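Local coordinates for secondary thiamine-phosphate synthase enzyme (Thermus thermophilus, PDB 2CU5), which probably acts as a secondary thiamine-phosphate synthase, although its biological role remains unsettled, at residues His40-Leu45 with Glu115-Arg120. Residues are numbered along the deposited sequence; the frame is centred on the assembly and turned at random.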
ATOM      1  N   HIS A  40      -8.034   4.906 -10.996  1.00 17.30           N
ATOM      2  CA  HIS A  40      -8.908   5.881 -10.353  1.00 17.14           C
ATOM      3  C   HIS A  40      -8.249   6.483  -9.117  1.00 18.07           C
ATOM      4  O   HIS A  40      -7.292   5.926  -8.582  1.00 16.95           O
ATOM      5  CB  HIS A  40     -10.213   5.193  -9.955  1.00 16.07           C
ATOM      6  CG  HIS A  40     -10.900   4.505 -11.093  1.00 18.31           C
ATOM      7  ND1 HIS A  40     -11.421   5.189 -12.172  1.00 17.58           N
ATOM      8  CD2 HIS A  40     -11.141   3.194 -11.328  1.00 19.99           C
ATOM      9  CE1 HIS A  40     -11.955   4.328 -13.021  1.00 20.24           C
ATOM     10  NE2 HIS A  40     -11.798   3.110 -12.532  1.00 19.68           N
ATOM     11  N   THR A  41      -8.778   7.611  -8.655  1.00 17.80           N
ATOM     12  CA  THR A  41      -8.214   8.283  -7.486  1.00 17.86           C
ATOM     13  C   THR A  41      -9.166   8.360  -6.296  1.00 18.57           C
ATOM     14  O   THR A  41      -8.802   8.896  -5.248  1.00 17.29           O
ATOM     15  CB  THR A  41      -7.778   9.718  -7.832  1.00 19.21           C
ATOM     16  OG1 THR A  41      -8.925  10.470  -8.257  1.00 21.01           O
ATOM     17  CG2 THR A  41      -6.741   9.706  -8.948  1.00 19.55           C
ATOM     18  N   THR A  42     -10.378   7.832  -6.450  1.00 17.96           N
ATOM     19  CA  THR A  42     -11.355   7.865  -5.366  1.00 17.59           C
ATOM     20  C   THR A  42     -11.912   6.500  -4.963  1.00 17.00           C
ATOM     21  O   THR A  42     -13.016   6.391  -4.431  1.00 16.36           O
ATOM     22  CB  THR A  42     -12.516   8.839  -5.690  1.00 18.51           C
ATOM     23  OG1 THR A  42     -13.073   8.533  -6.974  1.00 19.04           O
ATOM     24  CG2 THR A  42     -12.001  10.273  -5.694  1.00 17.49           C
ATOM     25  N   CYS A  43     -11.134   5.458  -5.240  1.00 17.90           N
ATOM     26  CA  CYS A  43     -11.477   4.092  -4.856  1.00 17.07           C
ATOM     27  C   CYS A  43     -10.142   3.368  -4.696  1.00 16.12           C
ATOM     28  O   CYS A  43      -9.096   3.905  -5.065  1.00 17.80           O
ATOM     29  CB  CYS A  43     -12.359   3.402  -5.910  1.00 17.12           C
ATOM     30  SG  CYS A  43     -11.573   3.043  -7.497  1.00 20.39           S
ATOM     31  N   GLY A  44     -10.161   2.169  -4.123  1.00 17.30           N
ATOM     32  CA  GLY A  44      -8.914   1.445  -3.944  1.00 18.33           C
ATOM     33  C   GLY A  44      -9.055  -0.058  -4.069  1.00 18.07           C
ATOM     34  O   GLY A  44     -10.138  -0.573  -4.337  1.00 18.23           O
ATOM     35  N   LEU A  45      -7.940  -0.760  -3.891  1.00 17.86           N
ATOM     36  CA  LEU A  45      -7.917  -2.218  -3.953  1.00 17.17           C
ATOM     37  C   LEU A  45      -7.297  -2.718  -2.662  1.00 17.26           C
ATOM     38  O   LEU A  45      -6.285  -2.189  -2.210  1.00 15.58           O
ATOM     39  CB  LEU A  45      -7.074  -2.706  -5.133  1.00 16.06           C
ATOM     40  CG  LEU A  45      -7.643  -2.484  -6.532  1.00 14.51           C
ATOM     41  CD1 LEU A  45      -6.587  -2.838  -7.570  1.00 15.69           C
ATOM     42  CD2 LEU A  45      -8.905  -3.328  -6.709  1.00 16.32           C
ATOM     43  N   GLU A 115     -14.767   0.991  -2.850  1.00 16.28           N
ATOM     44  CA  GLU A 115     -15.385   2.196  -3.400  1.00 17.53           C
ATOM     45  C   GLU A 115     -15.675   3.229  -2.314  1.00 17.62           C
ATOM     46  O   GLU A 115     -16.374   2.932  -1.348  1.00 18.59           O
ATOM     47  CB  GLU A 115     -16.698   1.851  -4.107  1.00 17.29           C
ATOM     48  CG  GLU A 115     -17.406   3.075  -4.666  1.00 17.16           C
ATOM     49  CD  GLU A 115     -16.579   3.789  -5.719  1.00 17.22           C
ATOM     50  OE1 GLU A 115     -16.711   3.446  -6.915  1.00 18.59           O
ATOM     51  OE2 GLU A 115     -15.785   4.687  -5.354  1.00 16.02           O
ATOM     52  N   PHE A 116     -15.155   4.440  -2.489  1.00 18.18           N
ATOM     53  CA  PHE A 116     -15.371   5.508  -1.516  1.00 18.86           C
ATOM     54  C   PHE A 116     -16.153   6.682  -2.108  1.00 19.52           C
ATOM     55  O   PHE A 116     -16.513   7.612  -1.387  1.00 19.58           O
ATOM     56  CB  PHE A 116     -14.027   6.014  -0.982  1.00 18.04           C
ATOM     57  CG  PHE A 116     -13.131   4.924  -0.459  1.00 17.31           C
ATOM     58  CD1 PHE A 116     -13.540   4.116   0.596  1.00 16.70           C
ATOM     59  CD2 PHE A 116     -11.874   4.713  -1.020  1.00 16.96           C
ATOM     60  CE1 PHE A 116     -12.708   3.112   1.092  1.00 15.39           C
ATOM     61  CE2 PHE A 116     -11.033   3.712  -0.534  1.00 12.93           C
ATOM     62  CZ  PHE A 116     -11.452   2.912   0.522  1.00 14.04           C
ATOM     63  N   ASP A 117     -16.417   6.648  -3.412  1.00 18.68           N
ATOM     64  CA  ASP A 117     -17.160   7.739  -4.041  1.00 19.30           C
ATOM     65  C   ASP A 117     -18.021   7.289  -5.221  1.00 18.28           C
ATOM     66  O   ASP A 117     -17.870   7.787  -6.334  1.00 18.30           O
ATOM     67  CB  ASP A 117     -16.189   8.840  -4.483  1.00 20.87           C
ATOM     68  CG  ASP A 117     -16.905  10.081  -4.997  1.00 24.51           C
ATOM     69  OD1 ASP A 117     -17.961  10.434  -4.434  1.00 23.82           O
ATOM     70  OD2 ASP A 117     -16.408  10.707  -5.954  1.00 26.75           O
ATOM     71  N   GLY A 118     -18.928   6.352  -4.961  1.00 18.50           N
ATOM     72  CA  GLY A 118     -19.801   5.852  -6.004  1.00 18.55           C
ATOM     73  C   GLY A 118     -21.191   6.458  -5.910  1.00 19.22           C
ATOM     74  O   GLY A 118     -21.365   7.511  -5.298  1.00 18.85           O
ATOM     75  N   PRO A 119     -22.205   5.823  -6.515  1.00 20.05           N
ATOM     76  CA  PRO A 119     -22.068   4.574  -7.269  1.00 19.72           C
ATOM     77  C   PRO A 119     -21.476   4.856  -8.643  1.00 19.09           C
ATOM     78  O   PRO A 119     -21.764   5.886  -9.248  1.00 19.48           O
ATOM     79  CB  PRO A 119     -23.506   4.073  -7.351  1.00 19.96           C
ATOM     80  CG  PRO A 119     -24.274   5.355  -7.491  1.00 20.40           C
ATOM     81  CD  PRO A 119     -23.616   6.250  -6.460  1.00 20.88           C
ATOM     82  N   ARG A 120     -20.641   3.944  -9.127  1.00 19.56           N
ATOM     83  CA  ARG A 120     -20.020   4.103 -10.436  1.00 20.25           C
ATOM     84  C   ARG A 120     -19.812   2.733 -11.063  1.00 17.65           C
ATOM     85  O   ARG A 120     -20.270   1.719 -10.544  1.00 16.16           O
ATOM     86  CB  ARG A 120     -18.642   4.757 -10.318  1.00 21.32           C
ATOM     87  CG  ARG A 120     -18.570   6.049  -9.530  1.00 25.53           C
ATOM     88  CD  ARG A 120     -17.277   6.752  -9.868  1.00 25.70           C
ATOM     89  NE  ARG A 120     -17.068   7.974  -9.105  1.00 26.35           N
ATOM     90  CZ  ARG A 120     -16.272   8.956  -9.504  1.00 28.70           C
ATOM     91  NH1 ARG A 120     -16.118  10.042  -8.758  1.00 30.23           N
ATOM     92  NH2 ARG A 120     -15.643   8.859 -10.668  1.00 28.02           N
TER
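Cys43 and Glu115 face each other as an antiparallel, non-hydrogen-bonded pair, their CA atoms 4.6 Å apart and both side chains on one face of the sheet. Here the strands part, and Glu115 illustrates how a bent glutamate side chain can organise the loop that follows. From its CB, CG leaves anti to the backbone N (chi1 178°), and the bend at CG (chi2 62°) swings the carboxylate back toward its own chain. OE2 comes to rest 3.7 Å from Cys43 CB and 3.4 Å from Thr42 O, an acceptor like itself to which it is not bonded, and accepts a nearly straight bond from Asp117 N, 2.8 Å long, on its anti side but well out of the carboxylate plane. OE1 forms a salt bridge with Arg122 and a hydrogen bond with Thr11. Replacing Glu115 with alanine would remove both oxygens, and would probably leave Asp117 N without its acceptor and the Arg122 charge without this mate. Across the contact, Thr42 O takes a weak bond from Phe116 N at 3.5 Å, while the Phe116 ring lies obliquely by the glycine backbone, CE2 4.0 Å from Gly44 N. Further along, Thr42 CB packs 3.9 Å from Asp117 CB, and its OG1, which is bonded to Arg122, sits over one face of the Arg120 guanidinium, offset toward its rim. That group grips Asp117 side-on, NE to the backbone O and NH1 to OD2, the latter a 2.9 Å salt bridge. The arrangement is the end of an antiparallel strand pairing: strand 110-115 leaves strand 43-48 of the three-stranded sheet, and the loop leads to strand 120-128 of the five-stranded one.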